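Local structure of Slr0280 protein (Synechocystis sp., 5H3K) at residues 105-110 against 175-180; 168-173 against 254-259; 396-401 against 469-474; 388-393 against 481-486. The protein is of unknown function but contains a region of the phosphodiester glycosidase (NAGPA) family and so may cleave sugar phosphodiesters. All coordinates share one frame; numbering follows the deposited sequence.

The four contacts form two pairs at opposite ends of an elongated, strand-rich chain. Contact 2 joins strands 164-171 and 258-264 of a four-stranded antiparallel sheet; contact 1 sets the loop after strand 101-105 against the residues leading into strand 177-182. Their segments alternate along the chain, their centres are about 10 Å apart, and they touch where Phe107 meets Thr254 and Arg258 and Trp177 meets Leu259. Contacts 3 and 4, also about 10 Å apart, share one mixed sheet through neighbouring strands 379-392 and 397-403, contact 3 nested inside the loop that contact 4 closes. The centres of contacts 1 and 4 lie about 62 Å apart, and the two pairs, separate parts of the fold, do not touch.

Contact 1 (105-110 against 175-180); sequences QWFSGD and AFWQVS
The Trp106 indole lies beside the Phe176 ring with their planes only 19° from parallel, but the two are slid so far apart that they barely overlap. Their closest atoms, Trp106 CZ2 and Phe176 CD1, are 3.3 Å apart. Over the centre of one face of the indole sits Phe107 CD2 of the adjacent residue, 3.6 Å above the plane, while Phe176 N lies in the plane at an edge. Phe107 in turn directs its own edge across the contact, and its CE2 comes within 3.3 Å of Ala175 O. The same carbonyl oxygen lies in plane at an edge of the Trp177 ring; this acceptor and Trp177 NE1 are both buried without a hydrogen-bond partner in the model. With CG anti to the backbone N (chi1 -173°), the far, six-membered end of the Trp106 indole comes to lie by Phe176, and its NE1 makes a weak bond to Leu89 O. The backbone turn is held by Trp106 N donating to Ser108 OG at 3.1 Å. An alanine here removes the ring and would probably leave a gap beside Phe176, with Phe107 freer to shift. The aromatic cluster packs the loop between strands 101-105 and 112-119 of the N-terminal mixed sheet against residues 175-177, which lead into the outermost strand 177-182 of a four-stranded antiparallel sheet, consistent with an interface between two sheets.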
loop_
_atom_site.group_PDB
_atom_site.type_symbol
_atom_site.label_atom_id
_atom_site.label_comp_id
_atom_site.label_asym_id
_atom_site.label_seq_id
_atom_site.Cartn_x
_atom_site.Cartn_y
_atom_site.Cartn_z
ATOM N N GLN A 105 -9.811 18.314 -16.101
ATOM C CA GLN A 105 -11.121 18.948 -16.225
ATOM C C GLN A 105 -11.635 19.282 -14.834
ATOM O O GLN A 105 -11.641 18.428 -13.945
ATOM C CB GLN A 105 -12.118 18.041 -16.959
ATOM C CG GLN A 105 -11.985 18.044 -18.479
ATOM C CD GLN A 105 -12.478 19.344 -19.128
ATOM O OE1 GLN A 105 -12.054 20.443 -18.757
ATOM N NE2 GLN A 105 -13.377 19.218 -20.105
ATOM N N TRP A 106 -12.037 20.533 -14.641
ATOM C CA TRP A 106 -12.582 20.973 -13.361
ATOM C C TRP A 106 -13.399 22.244 -13.588
ATOM O O TRP A 106 -12.862 23.360 -13.568
ATOM C CB TRP A 106 -11.466 21.203 -12.323
ATOM C CG TRP A 106 -11.986 21.501 -10.938
ATOM C CD1 TRP A 106 -12.535 20.613 -10.054
ATOM C CD2 TRP A 106 -12.011 22.783 -10.287
ATOM N NE1 TRP A 106 -12.903 21.266 -8.896
ATOM C CE2 TRP A 106 -12.591 22.588 -9.018
ATOM C CE3 TRP A 106 -11.604 24.062 -10.660
ATOM C CZ2 TRP A 106 -12.765 23.643 -8.122
ATOM C CZ3 TRP A 106 -11.777 25.105 -9.762
ATOM C CH2 TRP A 106 -12.353 24.890 -8.511
ATOM N N PHE A 107 -14.699 22.053 -13.806
ATOM C CA PHE A 107 -15.611 23.140 -14.141
ATOM C C PHE A 107 -15.040 23.978 -15.287
ATOM O O PHE A 107 -14.965 25.202 -15.207
ATOM C CB PHE A 107 -15.893 23.995 -12.912
ATOM C CG PHE A 107 -16.573 23.239 -11.792
ATOM C CD1 PHE A 107 -17.936 22.983 -11.839
ATOM C CD2 PHE A 107 -15.849 22.785 -10.701
ATOM C CE1 PHE A 107 -18.571 22.291 -10.813
ATOM C CE2 PHE A 107 -16.476 22.087 -9.671
ATOM C CZ PHE A 107 -17.838 21.845 -9.729
ATOM N N SER A 108 -14.635 23.291 -16.346
ATOM C CA SER A 108 -14.043 23.934 -17.509
ATOM C C SER A 108 -14.688 23.459 -18.811
ATOM O O SER A 108 -14.954 22.269 -18.984
ATOM C CB SER A 108 -12.528 23.693 -17.524
ATOM O OG SER A 108 -12.192 22.388 -17.079
ATOM N N GLY A 109 -14.956 24.388 -19.724
ATOM C CA GLY A 109 -15.430 24.011 -21.047
ATOM C C GLY A 109 -14.314 23.360 -21.848
ATOM O O GLY A 109 -14.517 22.342 -22.524
ATOM N N ASP A 110 -13.126 23.953 -21.758
ATOM C CA ASP A 110 -11.925 23.436 -22.408
ATOM C C ASP A 110 -11.060 22.721 -21.392
ATOM O O ASP A 110 -11.016 23.127 -20.234
ATOM C CB ASP A 110 -11.117 24.593 -22.990
ATOM C CG ASP A 110 -11.895 25.391 -24.005
ATOM O OD1 ASP A 110 -12.652 24.769 -24.783
ATOM O OD2 ASP A 110 -11.752 26.633 -24.018
ATOM N N ALA A 175 -16.617 24.470 -7.333
ATOM C CA ALA A 175 -16.485 24.139 -5.925
ATOM C C ALA A 175 -15.574 22.936 -5.741
ATOM O O ALA A 175 -15.645 21.980 -6.505
ATOM C CB ALA A 175 -17.861 23.866 -5.314
ATOM N N PHE A 176 -14.710 22.992 -4.737
ATOM C CA PHE A 176 -13.902 21.831 -4.390
ATOM C C PHE A 176 -14.805 20.746 -3.812
ATOM O O PHE A 176 -15.779 21.045 -3.119
ATOM C CB PHE A 176 -12.853 22.224 -3.369
ATOM C CG PHE A 176 -11.951 23.330 -3.830
ATOM C CD1 PHE A 176 -11.391 23.293 -5.099
ATOM C CD2 PHE A 176 -11.684 24.414 -3.009
ATOM C CE1 PHE A 176 -10.549 24.311 -5.539
ATOM C CE2 PHE A 176 -10.836 25.442 -3.439
ATOM C CZ PHE A 176 -10.272 25.387 -4.705
ATOM N N TRP A 177 -14.483 19.490 -4.087
ATOM C CA TRP A 177 -15.280 18.392 -3.562
ATOM C C TRP A 177 -14.442 17.132 -3.391
ATOM O O TRP A 177 -13.361 17.004 -3.980
ATOM C CB TRP A 177 -16.490 18.125 -4.475
ATOM C CG TRP A 177 -16.090 17.851 -5.893
ATOM C CD1 TRP A 177 -15.866 18.778 -6.883
ATOM C CD2 TRP A 177 -15.838 16.567 -6.476
ATOM N NE1 TRP A 177 -15.502 18.139 -8.050
ATOM C CE2 TRP A 177 -15.480 16.794 -7.828
ATOM C CE3 TRP A 177 -15.888 15.258 -5.989
ATOM C CZ2 TRP A 177 -15.168 15.740 -8.694
ATOM C CZ3 TRP A 177 -15.574 14.217 -6.857
ATOM C CH2 TRP A 177 -15.215 14.467 -8.193
ATOM N N GLN A 178 -14.943 16.209 -2.571
ATOM C CA GLN A 178 -14.325 14.906 -2.401
ATOM C C GLN A 178 -15.422 13.866 -2.217
ATOM O O GLN A 178 -16.581 14.215 -1.943
ATOM C CB GLN A 178 -13.388 14.919 -1.191
ATOM C CG GLN A 178 -14.074 15.292 0.112
ATOM C CD GLN A 178 -13.097 15.446 1.280
ATOM O OE1 GLN A 178 -12.929 14.534 2.091
ATOM N NE2 GLN A 178 -12.458 16.607 1.368
ATOM N N VAL A 179 -15.071 12.593 -2.391
ATOM C CA VAL A 179 -16.043 11.514 -2.252
ATOM C C VAL A 179 -15.410 10.335 -1.525
ATOM O O VAL A 179 -14.268 9.984 -1.794
ATOM C CB VAL A 179 -16.652 11.100 -3.636
ATOM C CG1 VAL A 179 -15.560 10.832 -4.666
ATOM C CG2 VAL A 179 -17.595 9.893 -3.495
ATOM N N SER A 180 -16.141 9.756 -0.570
ATOM C CA SER A 180 -15.683 8.560 0.145
ATOM C C SER A 180 -16.798 7.501 0.170
ATOM O O SER A 180 -17.973 7.845 0.252
ATOM C CB SER A 180 -15.252 8.936 1.568
ATOM O OG SER A 180 -14.915 7.780 2.332
#

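Contact 2 (168-173 against 254-259); sequences VLELSQ and TSPFRL
Val168 and Arg258 meet obliquely, with Val168 CG1 lying 3.8 Å from Arg258 CG. The CG1 methyl is there because it stands anti to the backbone N (chi1 174°). Beyond CG the arginine turns away from the neighbouring strand: a bend at chi3 (-78°) folds its guanidinium back over its own loop. There NE donates to Pro256 O at 2.9 Å and NH2 to Thr254 O at 3.0 Å, both acceptors lying in the guanidinium plane. A lysine in place of Arg258 would probably lose this two-pronged grip and leave one carbonyl without its donor. These carbonyls belong to the beta hairpin of strands 247-253 and 258-264, whose loop contains a cis peptide before Pro256. Strand 258-264 also pairs antiparallel with 164-171: Leu169 and Leu259 exchange both backbone bonds, and Leu171 N donates to Phe257 O from above the carbonyl plane. On the face bearing Leu169 and Leu259 these two run side by side, their CD2 methyls 4.1 Å apart; both rest on Ile190, and Leu259 also on Val188, of strand 185-190. On the other face the extended Glu170 crosses the Pro256 ring at about a right angle. Past the last pair, Phe257 CB lies 3.4 Å from Leu171 O and its ring presents an edge to Ser172 O. A water bridges here, accepting from Phe257 N at 2.9 Å and giving a weak bond to Leu171 O.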
loop_
_atom_site.group_PDB
_atom_site.type_symbol
_atom_site.label_atom_id
_atom_site.label_comp_id
_atom_site.label_asym_id
_atom_site.label_seq_id
_atom_site.Cartn_x
_atom_site.Cartn_y
_atom_site.Cartn_z
ATOM N N VAL A 168 -27.755 15.560 -9.900
ATOM C CA VAL A 168 -27.069 16.735 -10.421
ATOM C C VAL A 168 -27.221 17.909 -9.463
ATOM O O VAL A 168 -28.342 18.293 -9.110
ATOM C CB VAL A 168 -27.605 17.128 -11.821
ATOM C CG1 VAL A 168 -26.976 18.434 -12.293
ATOM C CG2 VAL A 168 -27.350 16.007 -12.826
ATOM N N LEU A 169 -26.096 18.458 -9.011
ATOM C CA LEU A 169 -26.129 19.684 -8.226
ATOM C C LEU A 169 -25.753 20.849 -9.130
ATOM O O LEU A 169 -24.601 20.935 -9.565
ATOM C CB LEU A 169 -25.119 19.633 -7.081
ATOM C CG LEU A 169 -25.390 18.856 -5.799
ATOM C CD1 LEU A 169 -26.238 17.641 -6.025
ATOM C CD2 LEU A 169 -24.057 18.437 -5.232
ATOM N N GLU A 170 -26.704 21.743 -9.411
ATOM C CA GLU A 170 -26.370 22.990 -10.104
ATOM C C GLU A 170 -25.727 23.966 -9.124
ATOM O O GLU A 170 -26.231 24.173 -8.013
ATOM C CB GLU A 170 -27.598 23.632 -10.770
ATOM C CG GLU A 170 -27.254 24.978 -11.442
ATOM C CD GLU A 170 -28.391 25.561 -12.268
ATOM O OE1 GLU A 170 -29.269 24.789 -12.714
ATOM O OE2 GLU A 170 -28.396 26.796 -12.484
ATOM N N LEU A 171 -24.597 24.545 -9.522
ATOM C CA LEU A 171 -23.815 25.394 -8.632
ATOM C C LEU A 171 -23.670 26.802 -9.196
ATOM O O LEU A 171 -23.685 26.987 -10.410
ATOM C CB LEU A 171 -22.419 24.803 -8.461
ATOM C CG LEU A 171 -22.362 23.348 -7.999
ATOM C CD1 LEU A 171 -20.919 22.845 -8.042
ATOM C CD2 LEU A 171 -22.939 23.252 -6.593
ATOM N N SER A 172 -23.485 27.789 -8.320
ATOM C CA SER A 172 -23.275 29.168 -8.763
ATOM C C SER A 172 -21.836 29.420 -9.216
ATOM O O SER A 172 -21.578 30.306 -10.041
ATOM C CB SER A 172 -23.633 30.145 -7.652
ATOM O OG SER A 172 -22.756 29.993 -6.559
ATOM N N GLN A 173 -20.900 28.652 -8.657
ATOM C CA GLN A 173 -19.475 28.789 -8.954
ATOM C C GLN A 173 -18.851 27.402 -8.853
ATOM O O GLN A 173 -19.452 26.492 -8.260
ATOM C CB GLN A 173 -18.789 29.718 -7.941
ATOM C CG GLN A 173 -19.324 31.151 -7.895
ATOM C CD GLN A 173 -18.999 31.931 -9.159
ATOM O OE1 GLN A 173 -18.017 31.634 -9.843
ATOM N NE2 GLN A 173 -19.816 32.936 -9.468
ATOM N N THR A 254 -20.110 22.610 -17.147
ATOM C CA THR A 254 -20.284 24.062 -17.114
ATOM C C THR A 254 -21.536 24.456 -17.882
ATOM O O THR A 254 -22.179 23.606 -18.509
ATOM C CB THR A 254 -19.084 24.812 -17.730
ATOM O OG1 THR A 254 -18.810 24.284 -19.034
ATOM C CG2 THR A 254 -17.855 24.654 -16.864
ATOM N N SER A 255 -21.872 25.744 -17.827
ATOM C CA SER A 255 -23.035 26.294 -18.542
ATOM C C SER A 255 -24.303 25.454 -18.409
ATOM O O SER A 255 -24.788 24.906 -19.402
ATOM C CB SER A 255 -22.696 26.483 -20.023
ATOM O OG SER A 255 -21.492 27.218 -20.160
ATOM N N PRO A 256 -24.842 25.336 -17.181
ATOM C CA PRO A 256 -24.335 25.964 -15.963
ATOM C C PRO A 256 -23.377 25.038 -15.215
ATOM O O PRO A 256 -23.327 23.834 -15.506
ATOM C CB PRO A 256 -25.610 26.157 -15.143
ATOM C CG PRO A 256 -26.411 24.927 -15.473
ATOM C CD PRO A 256 -26.079 24.577 -16.920
ATOM N N PHE A 257 -22.619 25.599 -14.277
ATOM C CA PHE A 257 -21.756 24.792 -13.414
ATOM C C PHE A 257 -22.599 23.694 -12.754
ATOM O O PHE A 257 -23.666 23.978 -12.193
ATOM C CB PHE A 257 -21.149 25.656 -12.315
ATOM C CG PHE A 257 -20.183 26.703 -12.809
ATOM C CD1 PHE A 257 -20.351 28.033 -12.454
ATOM C CD2 PHE A 257 -19.089 26.354 -13.590
ATOM C CE1 PHE A 257 -19.464 29.005 -12.885
ATOM C CE2 PHE A 257 -18.188 27.326 -14.024
ATOM C CZ PHE A 257 -18.379 28.652 -13.675
ATOM N N ARG A 258 -22.125 22.450 -12.818
ATOM C CA ARG A 258 -22.852 21.324 -12.250
ATOM C C ARG A 258 -21.890 20.280 -11.690
ATOM O O ARG A 258 -20.867 19.972 -12.306
ATOM C CB ARG A 258 -23.717 20.658 -13.327
ATOM C CG ARG A 258 -25.016 21.389 -13.680
ATOM C CD ARG A 258 -25.592 20.875 -14.989
ATOM N NE ARG A 258 -24.878 21.427 -16.142
ATOM C CZ ARG A 258 -25.044 21.020 -17.394
ATOM N NH1 ARG A 258 -25.894 20.039 -17.665
ATOM N NH2 ARG A 258 -24.346 21.586 -18.371
ATOM N N LEU A 259 -22.210 19.738 -10.519
ATOM C CA LEU A 259 -21.529 18.539 -10.057
ATOM C C LEU A 259 -22.452 17.379 -10.394
ATOM O O LEU A 259 -23.611 17.351 -9.972
ATOM C CB LEU A 259 -21.243 18.586 -8.550
ATOM C CG LEU A 259 -20.310 17.480 -8.035
ATOM C CD1 LEU A 259 -18.891 17.686 -8.553
ATOM C CD2 LEU A 259 -20.313 17.386 -6.515
HETATM O O HOH W 1 -23.581 28.277 -13.595
#

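Contact 3 (396-401 against 469-474); sequences QRLTAN and QIPAGV
Leu398 overlaps three residues of the 469-474 loop with its two terminal methyls. Its CD1 approaches Ile470 CG2 at 4.0 Å, the two side chains crossing at about a right angle, and also meets Val474 CG1 tip to tip. The other methyl, CD2, slides past the Pro471 ring and comes 4.1 Å from its CD. The valine offers CG1 because that branch stands anti to the backbone N (chi1 174°), while its CG2 is turned to Gln396. This is a loop folded over a strand: Leu398 belongs to strand 397-403, paired as a hairpin with 379-392, and residues Pro471 to Val474 form a type II beta turn with Gly473 at its positive-phi position. Leu475, just beyond the turn, touches both Leu398 and Ile470 and extends the apolar patch. Nearer the solvent, the Gln396 side chain bends at chi2 and crosses Val474 obliquely, bringing NE2 to 3.3 Å from CG2 of the valine. Gln396 OE1 bonds to Ser394 OG and receives a weak bond from a water, which also donates to Val474 O at 2.8 Å and so links the residue just before strand 397-403 to the turn. The carboxylate of Asp465 accepts from the backbone nitrogens of Gln469 (OD1) and Ile470 (OD2).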
loop_
_atom_site.group_PDB
_atom_site.type_symbol
_atom_site.label_atom_id
_atom_site.label_comp_id
_atom_site.label_asym_id
_atom_site.label_seq_id
_atom_site.Cartn_x
_atom_site.Cartn_y
_atom_site.Cartn_z
ATOM N N GLN A 396 29.602 -28.530 17.565
ATOM C CA GLN A 396 28.210 -28.991 17.522
ATOM C C GLN A 396 27.353 -28.052 16.675
ATOM O O GLN A 396 27.607 -26.846 16.619
ATOM C CB GLN A 396 27.604 -29.055 18.926
ATOM C CG GLN A 396 27.887 -30.323 19.718
ATOM C CD GLN A 396 28.098 -30.035 21.196
ATOM O OE1 GLN A 396 29.198 -29.660 21.610
ATOM N NE2 GLN A 396 27.050 -30.185 21.993
ATOM N N ARG A 397 26.331 -28.604 16.028
ATOM C CA ARG A 397 25.451 -27.806 15.181
ATOM C C ARG A 397 24.003 -27.860 15.654
ATOM O O ARG A 397 23.512 -28.913 16.049
ATOM C CB ARG A 397 25.530 -28.294 13.733
ATOM C CG ARG A 397 26.872 -28.081 13.077
ATOM C CD ARG A 397 26.870 -28.617 11.672
ATOM N NE ARG A 397 27.536 -27.679 10.776
ATOM C CZ ARG A 397 27.059 -27.288 9.598
ATOM N NH1 ARG A 397 25.904 -27.766 9.148
ATOM N NH2 ARG A 397 27.743 -26.415 8.866
ATOM N N LEU A 398 23.323 -26.717 15.607
ATOM C CA LEU A 398 21.882 -26.683 15.797
ATOM C C LEU A 398 21.283 -25.997 14.574
ATOM O O LEU A 398 21.907 -25.102 13.991
ATOM C CB LEU A 398 21.506 -25.887 17.052
ATOM C CG LEU A 398 21.910 -26.430 18.424
ATOM C CD1 LEU A 398 21.630 -25.400 19.523
ATOM C CD2 LEU A 398 21.180 -27.733 18.706
ATOM N N THR A 399 20.083 -26.406 14.180
ATOM C CA THR A 399 19.413 -25.743 13.064
ATOM C C THR A 399 18.238 -24.953 13.608
ATOM O O THR A 399 17.375 -25.502 14.294
ATOM C CB THR A 399 18.900 -26.726 12.006
ATOM O OG1 THR A 399 17.716 -27.368 12.492
ATOM C CG2 THR A 399 19.955 -27.770 11.684
ATOM N N ALA A 400 18.223 -23.654 13.326
ATOM C CA ALA A 400 17.096 -22.813 13.701
ATOM C C ALA A 400 16.229 -22.595 12.461
ATOM O O ALA A 400 16.736 -22.242 11.396
ATOM C CB ALA A 400 17.596 -21.492 14.245
ATOM N N ASN A 401 14.926 -22.814 12.594
ATOM C CA ASN A 401 14.036 -22.737 11.440
ATOM C C ASN A 401 13.084 -21.544 11.441
ATOM O O ASN A 401 12.268 -21.400 10.522
ATOM C CB ASN A 401 13.228 -24.033 11.311
ATOM C CG ASN A 401 14.086 -25.218 10.909
ATOM O OD1 ASN A 401 14.064 -26.262 11.565
ATOM N ND2 ASN A 401 14.857 -25.058 9.835
ATOM N N GLN A 469 13.930 -28.744 21.933
ATOM C CA GLN A 469 14.645 -29.252 20.773
ATOM C C GLN A 469 16.154 -29.178 20.961
ATOM O O GLN A 469 16.915 -29.711 20.148
ATOM C CB GLN A 469 14.228 -28.480 19.524
ATOM C CG GLN A 469 12.732 -28.492 19.288
ATOM C CD GLN A 469 12.205 -29.889 19.036
ATOM O OE1 GLN A 469 12.524 -30.506 18.021
ATOM N NE2 GLN A 469 11.403 -30.399 19.963
ATOM N N ILE A 470 16.581 -28.498 22.023
ATOM C CA ILE A 470 18.008 -28.287 22.259
ATOM C C ILE A 470 18.502 -29.209 23.367
ATOM O O ILE A 470 18.106 -29.054 24.525
ATOM C CB ILE A 470 18.330 -26.808 22.623
ATOM C CG1 ILE A 470 17.885 -25.866 21.496
ATOM C CG2 ILE A 470 19.822 -26.633 22.873
ATOM C CD1 ILE A 470 18.201 -24.393 21.742
ATOM N N PRO A 471 19.366 -30.174 23.009
ATOM C CA PRO A 471 19.934 -31.140 23.958
ATOM C C PRO A 471 20.645 -30.420 25.091
ATOM O O PRO A 471 21.232 -29.355 24.868
ATOM C CB PRO A 471 20.956 -31.906 23.113
ATOM C CG PRO A 471 20.503 -31.736 21.693
ATOM C CD PRO A 471 19.894 -30.356 21.644
ATOM N N ALA A 472 20.598 -30.987 26.293
ATOM C CA ALA A 472 21.211 -30.358 27.457
ATOM C C ALA A 472 22.718 -30.188 27.297
ATOM O O ALA A 472 23.401 -31.034 26.705
ATOM C CB ALA A 472 20.891 -31.141 28.727
ATOM N N GLY A 473 23.221 -29.067 27.803
ATOM C CA GLY A 473 24.649 -28.820 27.853
ATOM C C GLY A 473 25.265 -28.275 26.578
ATOM O O GLY A 473 26.421 -27.853 26.590
ATOM N N VAL A 474 24.506 -28.280 25.485
ATOM C CA VAL A 474 25.007 -27.803 24.197
ATOM C C VAL A 474 25.286 -26.295 24.220
ATOM O O VAL A 474 26.278 -25.829 23.651
ATOM C CB VAL A 474 24.015 -28.157 23.060
ATOM C CG1 VAL A 474 24.445 -27.539 21.742
ATOM C CG2 VAL A 474 23.906 -29.669 22.915
HETATM O O HOH W 2 28.360 -27.150 22.370
#

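Contact 4 (388-393 against 481-486); sequences EIITTG and LNVNGR
Backbone bonds join Ile389 to Asn484 and Thr391 to Asn482, each pair exchanging both of its N-H and C=O groups in an antiparallel ladder. The bond from Thr391 N to Asn482 O, 2.8 Å long, and its return from Asn482 N to Thr391 O both lie in the carbonyl plane. Between these pairs, Ile390 and Val483 form a non-hydrogen-bonded pair, and CA-H groups flank the carbonyls, as with Ile390 CA and Asn482 O at 3.3 Å.

The apolar contacts gather on the face bearing Ile390 and Leu481. Leu481 CD2 lies between two methyls, 3.7 Å from Thr392 CG2 and 3.9 Å from Ile390 CG2. The latter branch reaches it because it stands anti to the backbone N, with CG1 at chi1 -56°. Ile463 of strand 460-466 packs on both Ile390 and Leu481. Farther along the same face, Val483 CG1 touches Glu388 OE2 at 3.8 Å, while OE1 of the glutamate makes a salt bridge to Arg414.

The opposite face is mostly polar, though Ile389 shares it. There a water lies 2.8 Å from Ile389 O, 2.9 Å from Thr391 OG1 and 2.7 Å from Asn482 OD1, bridging a backbone carbonyl and two side-chain oxygens. One side is thus largely hydrated and the other largely apolar, where the buried Glu388 is probably kept charged by its arginine partner.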
loop_
_atom_site.group_PDB
_atom_site.type_symbol
_atom_site.label_atom_id
_atom_site.label_comp_id
_atom_site.label_asym_id
_atom_site.label_seq_id
_atom_site.Cartn_x
_atom_site.Cartn_y
_atom_site.Cartn_z
ATOM N N GLU A 388 19.039 -21.497 9.473
ATOM C CA GLU A 388 20.256 -20.972 10.068
ATOM C C GLU A 388 20.931 -22.090 10.826
ATOM O O GLU A 388 20.308 -22.724 11.674
ATOM C CB GLU A 388 19.937 -19.828 11.031
ATOM C CG GLU A 388 19.225 -18.651 10.366
ATOM C CD GLU A 388 19.145 -17.431 11.257
ATOM O OE1 GLU A 388 18.452 -17.486 12.302
ATOM O OE2 GLU A 388 19.786 -16.415 10.909
ATOM N N ILE A 389 22.196 -22.337 10.509
ATOM C CA ILE A 389 22.992 -23.295 11.271
ATOM C C ILE A 389 23.732 -22.545 12.361
ATOM O O ILE A 389 24.466 -21.589 12.085
ATOM C CB ILE A 389 24.014 -24.025 10.393
ATOM C CG1 ILE A 389 23.291 -24.774 9.273
ATOM C CG2 ILE A 389 24.831 -24.994 11.239
ATOM C CD1 ILE A 389 22.135 -25.593 9.782
ATOM N N ILE A 390 23.511 -22.960 13.602
ATOM C CA ILE A 390 24.231 -22.394 14.728
ATOM C C ILE A 390 25.305 -23.399 15.125
ATOM O O ILE A 390 24.984 -24.541 15.454
ATOM C CB ILE A 390 23.301 -22.171 15.923
ATOM C CG1 ILE A 390 22.114 -21.287 15.525
ATOM C CG2 ILE A 390 24.069 -21.560 17.105
ATOM C CD1 ILE A 390 21.143 -21.021 16.677
ATOM N N THR A 391 26.566 -22.966 15.078
ATOM C CA THR A 391 27.713 -23.826 15.370
ATOM C C THR A 391 28.412 -23.317 16.629
ATOM O O THR A 391 28.772 -22.142 16.713
ATOM C CB THR A 391 28.723 -23.830 14.203
ATOM O OG1 THR A 391 28.101 -24.363 13.031
ATOM C CG2 THR A 391 29.949 -24.688 14.539
ATOM N N THR A 392 28.590 -24.201 17.605
ATOM C CA THR A 392 29.203 -23.833 18.884
ATOM C C THR A 392 30.723 -23.939 18.837
ATOM O O THR A 392 31.302 -24.400 17.848
ATOM C CB THR A 392 28.740 -24.742 20.029
ATOM O OG1 THR A 392 29.379 -26.018 19.898
ATOM C CG2 THR A 392 27.228 -24.922 20.030
ATOM N N GLY A 393 31.365 -23.533 19.932
ATOM C CA GLY A 393 32.813 -23.545 20.013
ATOM C C GLY A 393 33.408 -24.938 20.088
ATOM O O GLY A 393 34.633 -25.099 20.061
ATOM N N LEU A 481 29.393 -18.886 19.664
ATOM C CA LEU A 481 28.479 -19.327 18.604
ATOM C C LEU A 481 28.734 -18.611 17.288
ATOM O O LEU A 481 29.040 -17.415 17.259
ATOM C CB LEU A 481 27.012 -19.110 19.002
ATOM C CG LEU A 481 26.473 -19.767 20.268
ATOM C CD1 LEU A 481 25.049 -19.295 20.528
ATOM C CD2 LEU A 481 26.506 -21.279 20.148
ATOM N N ASN A 482 28.613 -19.357 16.198
ATOM C CA ASN A 482 28.541 -18.767 14.872
ATOM C C ASN A 482 27.196 -19.109 14.249
ATOM O O ASN A 482 26.733 -20.240 14.355
ATOM C CB ASN A 482 29.673 -19.284 13.981
ATOM C CG ASN A 482 29.453 -18.957 12.519
ATOM O OD1 ASN A 482 29.047 -19.817 11.733
ATOM N ND2 ASN A 482 29.703 -17.700 12.146
ATOM N N VAL A 483 26.561 -18.128 13.610
ATOM C CA VAL A 483 25.298 -18.375 12.916
ATOM C C VAL A 483 25.514 -18.177 11.419
ATOM O O VAL A 483 26.066 -17.160 10.992
ATOM C CB VAL A 483 24.189 -17.429 13.403
ATOM C CG1 VAL A 483 22.870 -17.736 12.694
ATOM C CG2 VAL A 483 24.008 -17.557 14.908
ATOM N N ASN A 484 25.087 -19.151 10.628
ATOM C CA ASN A 484 25.244 -19.080 9.184
ATOM C C ASN A 484 23.898 -19.386 8.519
ATOM O O ASN A 484 23.353 -20.480 8.678
ATOM C CB ASN A 484 26.333 -20.069 8.735
ATOM C CG ASN A 484 26.716 -19.910 7.265
ATOM O OD1 ASN A 484 26.125 -20.540 6.385
ATOM N ND2 ASN A 484 27.727 -19.083 6.999
ATOM N N GLY A 485 23.368 -18.422 7.775
ATOM C CA GLY A 485 22.076 -18.595 7.131
ATOM C C GLY A 485 22.173 -18.827 5.636
ATOM O O GLY A 485 23.038 -18.261 4.963
ATOM N N ARG A 486 21.274 -19.654 5.111
ATOM C CA ARG A 486 21.245 -19.956 3.685
ATOM C C ARG A 486 19.813 -20.105 3.190
ATOM O O ARG A 486 19.021 -20.853 3.779
ATOM C CB ARG A 486 22.023 -21.241 3.404
ATOM C CG ARG A 486 22.049 -21.628 1.948
ATOM C CD ARG A 486 23.156 -22.642 1.682
ATOM N NE ARG A 486 23.097 -23.151 0.315
ATOM C CZ ARG A 486 23.655 -24.292 -0.088
ATOM N NH1 ARG A 486 24.325 -25.052 0.770
ATOM N NH2 ARG A 486 23.541 -24.677 -1.354
HETATM O O HOH W 3 27.266 -21.859 11.776
#